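Long-range contacts in manganese lipoxygenase (Gaeumannomyces graminis, PDB 5FX8), which uses a catalytic manganese ion to oxygenate linoleic and alpha-linolenic acids to their 11S- and 13R-hydroperoxides: residues Q46-N55 / S309-V317; L430-A441 / F452-L463. All coordinates share one frame; numbering follows the deposited sequence.

Contact 1: residues Q46-N55 / S309-V317; sequences QYTLPNNDPN and SDRHPVMGV. Unlike the reference sequence in segment 46-55: Asn52 (reference Lys).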
loop_
_atom_site.group_PDB
_atom_site.type_symbol
_atom_site.label_atom_id
_atom_site.label_comp_id
_atom_site.label_asym_id
_atom_site.label_seq_id
_atom_site.Cartn_x
_atom_site.Cartn_y
_atom_site.Cartn_z
ATOM N N GLN A 46 8.116 -29.286 11.944
ATOM C CA GLN A 46 8.594 -28.985 10.605
ATOM C C GLN A 46 9.548 -27.823 10.656
ATOM O O GLN A 46 10.593 -27.892 10.065
ATOM C CB GLN A 46 7.447 -28.680 9.649
ATOM C CG GLN A 46 7.831 -28.775 8.185
ATOM C CD GLN A 46 6.658 -29.155 7.361
ATOM O OE1 GLN A 46 5.533 -29.109 7.845
ATOM N NE2 GLN A 46 6.894 -29.578 6.134
ATOM N N TYR A 47 9.202 -26.756 11.366
ATOM C CA TYR A 47 10.175 -25.727 11.737
ATOM C C TYR A 47 10.767 -26.064 13.104
ATOM O O TYR A 47 10.026 -26.264 14.066
ATOM C CB TYR A 47 9.537 -24.342 11.785
ATOM C CG TYR A 47 9.141 -23.768 10.462
ATOM C CD1 TYR A 47 10.053 -23.084 9.679
ATOM C CD2 TYR A 47 7.855 -23.896 9.997
ATOM C CE1 TYR A 47 9.694 -22.557 8.480
ATOM C CE2 TYR A 47 7.494 -23.380 8.803
ATOM C CZ TYR A 47 8.413 -22.705 8.047
ATOM O OH TYR A 47 8.028 -22.170 6.843
ATOM N N THR A 48 12.089 -26.122 13.198
ATOM C CA THR A 48 12.734 -26.412 14.466
ATOM C C THR A 48 13.995 -25.577 14.628
ATOM O O THR A 48 14.540 -25.042 13.667
ATOM C CB THR A 48 13.131 -27.886 14.598
ATOM O OG1 THR A 48 14.048 -28.205 13.556
ATOM C CG2 THR A 48 11.940 -28.812 14.518
ATOM N N LEU A 49 14.474 -25.506 15.854
ATOM C CA LEU A 49 15.761 -24.923 16.169
ATOM C C LEU A 49 16.887 -25.873 15.781
ATOM O O LEU A 49 16.673 -27.073 15.646
ATOM C CB LEU A 49 15.842 -24.609 17.652
ATOM C CG LEU A 49 14.975 -23.450 18.117
ATOM C CD1 LEU A 49 15.171 -23.266 19.609
ATOM C CD2 LEU A 49 15.336 -22.197 17.360
ATOM N N PRO A 50 18.099 -25.354 15.558
ATOM C CA PRO A 50 19.223 -26.242 15.247
ATOM C C PRO A 50 19.786 -26.946 16.457
ATOM O O PRO A 50 20.476 -27.953 16.293
ATOM C CB PRO A 50 20.255 -25.289 14.649
ATOM C CG PRO A 50 19.954 -24.001 15.281
ATOM C CD PRO A 50 18.472 -23.940 15.385
ATOM N N ASN A 51 19.487 -26.455 17.658
ATOM C CA ASN A 51 20.090 -26.963 18.890
ATOM C C ASN A 51 20.033 -28.486 18.962
ATOM O O ASN A 51 21.062 -29.149 19.140
ATOM C CB ASN A 51 19.393 -26.322 20.091
ATOM C CG ASN A 51 19.235 -24.802 19.935
ATOM O OD1 ASN A 51 18.978 -24.314 18.835
ATOM N ND2 ASN A 51 19.388 -24.055 21.031
ATOM N N ASN A 52 18.860 -29.070 18.763
ATOM C CA ASN A 52 18.775 -30.514 18.948
ATOM C C ASN A 52 18.310 -31.249 17.708
ATOM O O ASN A 52 17.462 -32.140 17.773
ATOM C CB ASN A 52 17.867 -30.818 20.110
ATOM C CG ASN A 52 18.438 -30.313 21.364
ATOM O OD1 ASN A 52 19.477 -30.768 21.800
ATOM N ND2 ASN A 52 17.797 -29.341 21.946
ATOM N N ASP A 53 18.893 -30.881 16.588
ATOM C CA ASP A 53 18.510 -31.383 15.300
ATOM C C ASP A 53 19.465 -32.493 14.892
ATOM O O ASP A 53 20.676 -32.248 14.825
ATOM C CB ASP A 53 18.548 -30.237 14.298
ATOM C CG ASP A 53 17.930 -30.586 12.998
ATOM O OD1 ASP A 53 17.803 -31.774 12.694
ATOM O OD2 ASP A 53 17.592 -29.672 12.247
ATOM N N PRO A 54 18.991 -33.709 14.615
ATOM C CA PRO A 54 19.925 -34.779 14.240
ATOM C C PRO A 54 20.651 -34.474 12.966
ATOM O O PRO A 54 21.862 -34.659 12.883
ATOM C CB PRO A 54 19.018 -36.000 14.069
ATOM C CG PRO A 54 17.802 -35.666 14.690
ATOM C CD PRO A 54 17.615 -34.199 14.623
ATOM N N ASN A 55 19.945 -33.977 11.985
ATOM C CA ASN A 55 20.509 -33.656 10.684
ATOM C C ASN A 55 21.211 -32.323 10.653
ATOM O O ASN A 55 21.194 -31.610 9.660
ATOM C CB ASN A 55 19.385 -33.732 9.662
ATOM C CG ASN A 55 18.631 -35.019 9.777
ATOM O OD1 ASN A 55 17.462 -35.042 10.127
ATOM N ND2 ASN A 55 19.324 -36.113 9.536
ATOM N N SER A 309 18.594 -21.311 8.949
ATOM C CA SER A 309 18.129 -22.364 8.073
ATOM C C SER A 309 16.759 -22.007 7.533
ATOM O O SER A 309 15.986 -21.296 8.166
ATOM C CB SER A 309 18.064 -23.683 8.839
ATOM O OG SER A 309 17.536 -24.734 8.061
ATOM N N ASP A 310 16.445 -22.517 6.361
ATOM C CA ASP A 310 15.080 -22.387 5.919
ATOM C C ASP A 310 14.095 -23.042 6.894
ATOM O O ASP A 310 12.931 -22.633 6.947
ATOM C CB ASP A 310 14.965 -22.948 4.510
ATOM C CG ASP A 310 15.593 -22.035 3.447
ATOM O OD1 ASP A 310 15.755 -20.792 3.639
ATOM O OD2 ASP A 310 15.901 -22.577 2.372
ATOM N N ARG A 311 14.529 -24.013 7.699
ATOM C CA ARG A 311 13.630 -24.669 8.649
ATOM C C ARG A 311 13.619 -24.010 10.014
ATOM O O ARG A 311 12.903 -24.468 10.892
ATOM C CB ARG A 311 13.982 -26.152 8.792
ATOM C CG ARG A 311 13.936 -26.890 7.475
ATOM C CD ARG A 311 14.152 -28.389 7.622
ATOM N NE ARG A 311 15.536 -28.806 7.873
ATOM C CZ ARG A 311 15.947 -29.410 8.983
ATOM N NH1 ARG A 311 15.093 -29.663 9.965
ATOM N NH2 ARG A 311 17.213 -29.762 9.118
ATOM N N HIS A 312 14.357 -22.951 10.196
ATOM C CA HIS A 312 14.327 -22.188 11.433
ATOM C C HIS A 312 13.015 -21.419 11.575
ATOM O O HIS A 312 12.599 -20.737 10.637
ATOM C CB HIS A 312 15.480 -21.233 11.445
ATOM C CG HIS A 312 15.814 -20.718 12.795
ATOM N ND1 HIS A 312 14.944 -19.964 13.535
ATOM C CD2 HIS A 312 16.929 -20.843 13.538
ATOM C CE1 HIS A 312 15.507 -19.641 14.678
ATOM N NE2 HIS A 312 16.712 -20.166 14.706
ATOM N N PRO A 313 12.349 -21.488 12.731
ATOM C CA PRO A 313 11.038 -20.808 12.877
ATOM C C PRO A 313 11.073 -19.298 12.680
ATOM O O PRO A 313 10.093 -18.694 12.204
ATOM C CB PRO A 313 10.627 -21.188 14.308
ATOM C CG PRO A 313 11.348 -22.461 14.554
ATOM C CD PRO A 313 12.659 -22.343 13.884
ATOM N N VAL A 314 12.178 -18.669 13.040
ATOM C CA VAL A 314 12.296 -17.234 12.840
ATOM C C VAL A 314 12.445 -16.909 11.355
ATOM O O VAL A 314 11.917 -15.901 10.875
ATOM C CB VAL A 314 13.458 -16.677 13.674
ATOM C CG1 VAL A 314 13.632 -15.245 13.387
ATOM C CG2 VAL A 314 13.165 -16.850 15.117
ATOM N N MET A 315 13.138 -17.770 10.603
ATOM C CA MET A 315 13.246 -17.594 9.164
ATOM C C MET A 315 11.885 -17.612 8.509
ATOM O O MET A 315 11.632 -16.835 7.591
ATOM C CB MET A 315 14.123 -18.684 8.547
ATOM C CG MET A 315 14.517 -18.434 7.085
ATOM S SD MET A 315 15.613 -17.019 6.955
ATOM C CE MET A 315 14.581 -15.768 6.241
ATOM N N GLY A 316 11.002 -18.497 8.963
ATOM C CA GLY A 316 9.672 -18.570 8.387
ATOM C C GLY A 316 8.825 -17.349 8.681
ATOM O O GLY A 316 8.103 -16.866 7.808
ATOM N N VAL A 317 8.912 -16.816 9.900
ATOM C CA VAL A 317 8.160 -15.595 10.176
ATOM C C VAL A 317 8.754 -14.390 9.418
ATOM O O VAL A 317 8.017 -13.531 8.907
ATOM C CB VAL A 317 8.087 -15.394 11.696
ATOM C CG1 VAL A 317 7.564 -14.044 12.084
ATOM C CG2 VAL A 317 7.196 -16.439 12.251
HETATM O O HOH W 1 12.524 -29.061 10.949
#

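Contact 2: residues L430-A441 / F452-L463; sequences LLRDYELQNWIA and FPAAPLRRRAQL. With NAG (2-acetamido-2-deoxy-beta-D-glucopyranose), chain E.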
loop_
_atom_site.group_PDB
_atom_site.type_symbol
_atom_site.label_atom_id
_atom_site.label_comp_id
_atom_site.label_asym_id
_atom_site.label_seq_id
_atom_site.Cartn_x
_atom_site.Cartn_y
_atom_site.Cartn_z
ATOM N N LEU A 430 18.544 -19.606 23.568
ATOM C CA LEU A 430 18.877 -18.574 22.587
ATOM C C LEU A 430 20.370 -18.475 22.379
ATOM O O LEU A 430 20.831 -18.215 21.270
ATOM C CB LEU A 430 18.364 -17.199 23.006
ATOM C CG LEU A 430 16.935 -16.814 22.685
ATOM C CD1 LEU A 430 16.009 -17.379 23.765
ATOM C CD2 LEU A 430 16.844 -15.317 22.628
ATOM N N LEU A 431 21.142 -18.630 23.438
ATOM C CA LEU A 431 22.571 -18.428 23.288
ATOM C C LEU A 431 23.197 -19.537 22.475
ATOM O O LEU A 431 24.156 -19.289 21.741
ATOM C CB LEU A 431 23.239 -18.316 24.652
ATOM C CG LEU A 431 23.109 -16.929 25.264
ATOM C CD1 LEU A 431 22.813 -17.012 26.755
ATOM C CD2 LEU A 431 24.356 -16.113 24.960
ATOM N N ARG A 432 22.645 -20.740 22.567
ATOM C CA ARG A 432 23.154 -21.918 21.890
ATOM C C ARG A 432 22.513 -22.166 20.531
ATOM O O ARG A 432 22.769 -23.218 19.933
ATOM C CB ARG A 432 22.953 -23.143 22.768
ATOM C CG ARG A 432 23.690 -23.071 24.043
ATOM C CD ARG A 432 23.499 -24.309 24.863
ATOM N NE ARG A 432 23.269 -23.876 26.217
ATOM C CZ ARG A 432 22.100 -24.004 26.805
ATOM N NH1 ARG A 432 21.129 -24.610 26.144
ATOM N NH2 ARG A 432 21.914 -23.568 28.039
ATOM N N ASP A 433 21.665 -21.257 20.058
ATOM C CA ASP A 433 21.137 -21.232 18.686
ATOM C C ASP A 433 22.176 -20.521 17.821
ATOM O O ASP A 433 22.143 -19.306 17.646
ATOM C CB ASP A 433 19.777 -20.527 18.652
ATOM C CG ASP A 433 19.149 -20.465 17.267
ATOM O OD1 ASP A 433 19.843 -20.687 16.278
ATOM O OD2 ASP A 433 17.945 -20.160 17.158
ATOM N N TYR A 434 23.123 -21.292 17.284
ATOM C CA TYR A 434 24.211 -20.697 16.525
ATOM C C TYR A 434 23.710 -20.034 15.252
ATOM O O TYR A 434 24.336 -19.082 14.776
ATOM C CB TYR A 434 25.298 -21.739 16.224
ATOM C CG TYR A 434 24.811 -22.948 15.470
ATOM C CD1 TYR A 434 24.709 -22.932 14.102
ATOM C CD2 TYR A 434 24.441 -24.098 16.137
ATOM C CE1 TYR A 434 24.267 -24.003 13.439
ATOM C CE2 TYR A 434 24.001 -25.161 15.480
ATOM C CZ TYR A 434 23.915 -25.124 14.134
ATOM O OH TYR A 434 23.455 -26.237 13.485
ATOM N N GLU A 435 22.563 -20.462 14.727
ATOM C CA GLU A 435 21.995 -19.770 13.575
ATOM C C GLU A 435 21.552 -18.360 13.942
ATOM O O GLU A 435 21.867 -17.411 13.225
ATOM C CB GLU A 435 20.845 -20.587 12.985
ATOM C CG GLU A 435 21.312 -21.880 12.345
ATOM C CD GLU A 435 20.204 -22.749 11.818
ATOM O OE1 GLU A 435 19.035 -22.397 11.927
ATOM O OE2 GLU A 435 20.514 -23.827 11.297
ATOM N N LEU A 436 20.835 -18.194 15.059
ATOM C CA LEU A 436 20.438 -16.856 15.485
ATOM C C LEU A 436 21.647 -15.971 15.752
ATOM O O LEU A 436 21.691 -14.806 15.329
ATOM C CB LEU A 436 19.577 -16.933 16.739
ATOM C CG LEU A 436 19.096 -15.586 17.252
ATOM C CD1 LEU A 436 17.991 -15.115 16.377
ATOM C CD2 LEU A 436 18.598 -15.797 18.617
ATOM N N GLN A 437 22.634 -16.507 16.463
ATOM C CA GLN A 437 23.838 -15.743 16.758
ATOM C C GLN A 437 24.603 -15.405 15.493
ATOM O O GLN A 437 25.201 -14.332 15.391
ATOM C CB GLN A 437 24.727 -16.520 17.728
ATOM C CG GLN A 437 24.116 -16.821 19.098
ATOM C CD GLN A 437 23.444 -15.636 19.840
ATOM O OE1 GLN A 437 23.918 -14.509 19.844
ATOM N NE2 GLN A 437 22.356 -15.931 20.507
ATOM N N ASN A 438 24.588 -16.299 14.511
ATOM C CA ASN A 438 25.199 -15.971 13.229
ATOM C C ASN A 438 24.443 -14.860 12.538
ATOM O O ASN A 438 25.053 -13.965 11.969
ATOM C CB ASN A 438 25.259 -17.189 12.325
ATOM C CG ASN A 438 26.336 -18.117 12.720
ATOM O OD1 ASN A 438 27.163 -17.773 13.544
ATOM N ND2 ASN A 438 26.338 -19.309 12.157
ATOM N N TRP A 439 23.117 -14.912 12.557
ATOM C CA TRP A 439 22.334 -13.812 12.012
ATOM C C TRP A 439 22.761 -12.484 12.611
ATOM O O TRP A 439 22.884 -11.490 11.897
ATOM C CB TRP A 439 20.857 -14.068 12.270
ATOM C CG TRP A 439 19.956 -13.012 11.859
ATOM C CD1 TRP A 439 20.130 -12.146 10.835
ATOM C CD2 TRP A 439 18.706 -12.684 12.456
ATOM N NE1 TRP A 439 19.059 -11.301 10.741
ATOM C CE2 TRP A 439 18.169 -11.603 11.731
ATOM C CE3 TRP A 439 17.983 -13.198 13.529
ATOM C CZ2 TRP A 439 16.939 -11.027 12.045
ATOM C CZ3 TRP A 439 16.770 -12.624 13.842
ATOM C CH2 TRP A 439 16.260 -11.544 13.105
ATOM N N ILE A 440 22.989 -12.442 13.918
ATOM C CA ILE A 440 23.316 -11.160 14.531
ATOM C C ILE A 440 24.709 -10.714 14.115
ATOM O O ILE A 440 24.933 -9.547 13.775
ATOM C CB ILE A 440 23.179 -11.240 16.054
ATOM C CG1 ILE A 440 21.811 -11.795 16.418
ATOM C CG2 ILE A 440 23.383 -9.885 16.664
ATOM C CD1 ILE A 440 20.702 -10.969 15.936
ATOM N N ALA A 441 25.661 -11.638 14.128
ATOM C CA ALA A 441 27.011 -11.306 13.691
ATOM C C ALA A 441 27.033 -10.873 12.220
ATOM O O ALA A 441 27.725 -9.925 11.846
ATOM C CB ALA A 441 27.915 -12.510 13.943
ATOM N N PHE A 452 21.935 -2.143 14.983
ATOM C CA PHE A 452 21.379 -3.438 15.239
ATOM C C PHE A 452 21.943 -3.969 16.541
ATOM O O PHE A 452 23.101 -3.703 16.867
ATOM C CB PHE A 452 21.724 -4.394 14.095
ATOM C CG PHE A 452 20.773 -5.534 13.945
ATOM C CD1 PHE A 452 19.471 -5.309 13.579
ATOM C CD2 PHE A 452 21.188 -6.834 14.154
ATOM C CE1 PHE A 452 18.604 -6.353 13.437
ATOM C CE2 PHE A 452 20.319 -7.891 14.003
ATOM C CZ PHE A 452 19.030 -7.651 13.650
ATOM N N PRO A 453 21.155 -4.708 17.310
ATOM C CA PRO A 453 21.662 -5.247 18.578
ATOM C C PRO A 453 22.950 -6.024 18.376
ATOM O O PRO A 453 23.059 -6.864 17.494
ATOM C CB PRO A 453 20.525 -6.149 19.057
ATOM C CG PRO A 453 19.722 -6.409 17.855
ATOM C CD PRO A 453 19.808 -5.204 17.012
ATOM N N ALA A 454 23.938 -5.706 19.182
ATOM C CA ALA A 454 25.253 -6.302 19.050
ATOM C C ALA A 454 25.224 -7.789 19.368
ATOM O O ALA A 454 24.382 -8.267 20.127
ATOM C CB ALA A 454 26.219 -5.606 19.986
ATOM N N ALA A 455 26.164 -8.523 18.790
ATOM C CA ALA A 455 26.286 -9.938 19.103
ATOM C C ALA A 455 27.244 -10.008 20.233
ATOM O O ALA A 455 28.087 -9.138 20.339
ATOM C CB ALA A 455 26.789 -10.705 17.957
ATOM N N PRO A 456 27.122 -11.015 21.095
ATOM C CA PRO A 456 26.104 -12.054 21.131
ATOM C C PRO A 456 24.831 -11.588 21.750
ATOM O O PRO A 456 24.855 -10.749 22.639
ATOM C CB PRO A 456 26.731 -13.121 22.012
ATOM C CG PRO A 456 27.566 -12.364 22.915
ATOM C CD PRO A 456 28.165 -11.261 22.092
ATOM N N LEU A 457 23.737 -12.184 21.316
ATOM C CA LEU A 457 22.408 -11.799 21.752
ATOM C C LEU A 457 22.032 -12.683 22.930
ATOM O O LEU A 457 21.889 -13.899 22.784
ATOM C CB LEU A 457 21.414 -11.914 20.590
ATOM C CG LEU A 457 19.933 -11.552 20.758
ATOM C CD1 LEU A 457 19.237 -10.958 19.483
ATOM C CD2 LEU A 457 19.161 -12.759 21.315
ATOM N N ARG A 458 21.874 -12.069 24.099
ATOM C CA ARG A 458 21.774 -12.813 25.341
ATOM C C ARG A 458 20.371 -12.903 25.911
ATOM O O ARG A 458 20.109 -13.819 26.694
ATOM C CB ARG A 458 22.686 -12.190 26.395
ATOM C CG ARG A 458 23.912 -11.529 25.817
ATOM C CD ARG A 458 25.006 -11.411 26.852
ATOM N NE ARG A 458 25.675 -12.690 27.079
ATOM C CZ ARG A 458 26.943 -12.925 26.777
ATOM N NH1 ARG A 458 27.678 -11.962 26.246
ATOM N NH2 ARG A 458 27.476 -14.112 27.014
ATOM N N ARG A 459 19.464 -12.001 25.542
ATOM C CA ARG A 459 18.162 -11.898 26.189
ATOM C C ARG A 459 17.035 -12.060 25.178
ATOM O O ARG A 459 17.052 -11.415 24.136
ATOM C CB ARG A 459 18.043 -10.546 26.901
ATOM C CG ARG A 459 19.122 -10.318 27.972
ATOM C CD ARG A 459 19.006 -8.949 28.671
ATOM N NE ARG A 459 19.374 -7.860 27.770
ATOM C CZ ARG A 459 18.508 -7.046 27.170
ATOM N NH1 ARG A 459 17.202 -7.168 27.376
ATOM N NH2 ARG A 459 18.957 -6.102 26.356
ATOM N N ARG A 460 16.045 -12.901 25.499
ATOM C CA ARG A 460 14.833 -12.994 24.686
ATOM C C ARG A 460 14.258 -11.628 24.328
ATOM O O ARG A 460 13.762 -11.438 23.216
ATOM C CB ARG A 460 13.755 -13.779 25.413
ATOM C CG ARG A 460 14.101 -15.166 25.695
ATOM C CD ARG A 460 13.169 -15.740 26.699
ATOM N NE ARG A 460 13.470 -17.142 26.893
ATOM C CZ ARG A 460 12.609 -18.099 26.598
ATOM N NH1 ARG A 460 11.418 -17.755 26.139
ATOM N NH2 ARG A 460 12.925 -19.374 26.763
ATOM N N ALA A 461 14.247 -10.686 25.274
ATOM C CA ALA A 461 13.670 -9.381 24.987
ATOM C C ALA A 461 14.293 -8.742 23.756
ATOM O O ALA A 461 13.636 -7.960 23.070
ATOM C CB ALA A 461 13.827 -8.455 26.189
ATOM N N GLN A 462 15.555 -9.053 23.464
ATOM C CA GLN A 462 16.208 -8.451 22.307
ATOM C C GLN A 462 15.661 -9.031 21.019
ATOM O O GLN A 462 15.302 -8.293 20.095
ATOM C CB GLN A 462 17.716 -8.656 22.377
ATOM C CG GLN A 462 18.378 -7.831 23.425
ATOM C CD GLN A 462 19.855 -8.036 23.465
ATOM O OE1 GLN A 462 20.342 -8.963 24.102
ATOM N NE2 GLN A 462 20.589 -7.166 22.782
ATOM N N LEU A 463 15.591 -10.353 20.943
ATOM C CA LEU A 463 14.986 -10.966 19.784
ATOM C C LEU A 463 13.549 -10.485 19.602
ATOM O O LEU A 463 13.123 -10.203 18.478
ATOM C CB LEU A 463 15.065 -12.482 19.918
ATOM C CG LEU A 463 14.474 -13.187 18.711
ATOM C CD1 LEU A 463 15.242 -12.762 17.494
ATOM C CD2 LEU A 463 14.472 -14.667 18.865
HETATM C C1 NAG E . 26.937 -26.527 12.341
HETATM C C2 NAG E . 27.825 -27.543 13.070
HETATM C C3 NAG E . 28.211 -27.024 14.458
HETATM C C4 NAG E . 28.783 -25.619 14.367
HETATM C C5 NAG E . 27.797 -24.732 13.630
HETATM C C6 NAG E . 28.286 -23.327 13.435
HETATM C C7 NAG E . 27.535 -29.944 12.591
HETATM C C8 NAG E . 26.712 -31.169 12.885
HETATM N N2 NAG E . 27.145 -28.821 13.198
HETATM O O3 NAG E . 29.123 -27.922 15.089
HETATM O O4 NAG E . 28.986 -25.077 15.665
HETATM O O5 NAG E . 27.566 -25.270 12.328
HETATM O O6 NAG E . 29.466 -23.334 12.651
HETATM O O7 NAG E . 28.497 -29.973 11.843
#

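Contact 1: residues Q46-N55 / S309-V317
Arg311 supplies most of the polar grip on residues 46-55, through its backbone as well as its guanidinium group. Arg311 O accepts a hydrogen bond from Thr48 N at 3.0 Å, and Tyr47 CA directs a C-H...O contact at the same oxygen. Farther out, Arg311 NH2 forms a salt bridge with Asp53 OD2 at 3.2 Å, meeting the syn side of a carboxylate whose plane stands 89° from that of the guanidinium. The same oxygen also pairs with Arg59 of helix 56-69, so two arginines probably share its charge. In the guanidinium plane, a water accepts from Arg311 NH1 and also bonds Thr48 OG1.

Van der Waals contacts lie beside these bonds. The Tyr47 ring extends past Pro313, whose CG meets Tyr47 CB at 3.8 Å, and reaches Gly316 CA from CE1. Leu49 CD2 lies 3.6 Å from His312 NE2, while Pro50 CD touches the imidazole at CD2.

That imidazole is fixed by a bond in its own plane from Val314 N to His312 ND1 and by a hydrogen bond between His312 NE2 and Asp433 OD2. Following an ST turn at Ser309, His312 is the N-cap of helix 313-321, and the extended N-terminal chain lies across this capped helix start.

Contact 2: residues L430-A441 / F452-L463
Gln437 clasps the backbone of Leu457 with both ends of its amide. Its OE1 accepts from Leu457 N at 2.8 Å in a nearly straight bond (166° at the hydrogen), with the donor on a lone pair in the carbonyl plane. Gln437 NE2 returns a bond to Leu457 O at 3.1 Å, again on a lone pair of the acceptor. A bend in the glutamine chain at chi2 (-48°) turns the amide back toward residues 452-463.

The Leu457 side chain enters the helical side of the contact and divides its two methyls. CD2 packs on Leu430 CD2 at 3.7 Å and on Leu436 CD2, whereas CD1 meets Ile440 CD1 at 3.8 Å. Ile440 CD1 also touches Phe452 CE2, and its CG2 branch packs against Ala455 CB at 3.7 Å. Leu463 CD1 touches both Leu436 CD1 and Trp439 CZ3. At the other end, the aliphatic part of Arg460 crosses Leu430 at about a right angle, with CG beside Leu430 CD1.

A second shell sets these groups in place. Gln437 NE2 also donates to Leu430 O (2.9 Å), tying the glutamine to the end of the preceding helix, and Asp433 OD1 caps helix 434-444 by accepting from Leu436 N. Tyr420 of helix 396-420 covers Leu430, Leu436 and Leu463, while Arg460 forms salt bridges with Asp417 and Asp427. The Trp439 indole donates from NE1 to Val300 O.

Beyond the contact, at the N-terminal start of helix 434-444, one face of the Tyr434 ring carries a glycan sugar, with NAG C5 3.6 Å from Tyr434 CD1.

Three hydrogen bonds thus hold the neutral Gln437 amide in one rotation, two of them pairing the backbone N-H and C=O of Leu457, while the leucine side chain is buried among hydrocarbon.

Contacts 1 and 2 adjoin, with centres 15 Å apart. Their most direct tie is the probable hydrogen bond of 2.7 Å between His312 NE2 and Asp433 OD2, which couples two helix N-caps: His312 immediately precedes helix 313-321 and Asp433 immediately precedes helix 434-444. Alongside it, Leu49 CD2 packs on Asp433 OD2, and Glu435 OE1 approaches Ser309 N at 3.2 Å, probably as a weak hydrogen bond. Arg59 binds Asp53 of contact 1 and Glu435 of contact 2, adding helix 56-69 to the junction. Both contacts lie away from the manganese site formed by His290, His294, His478, Asn482 and Val618, although helix 460-481, which starts in contact 2, includes His478.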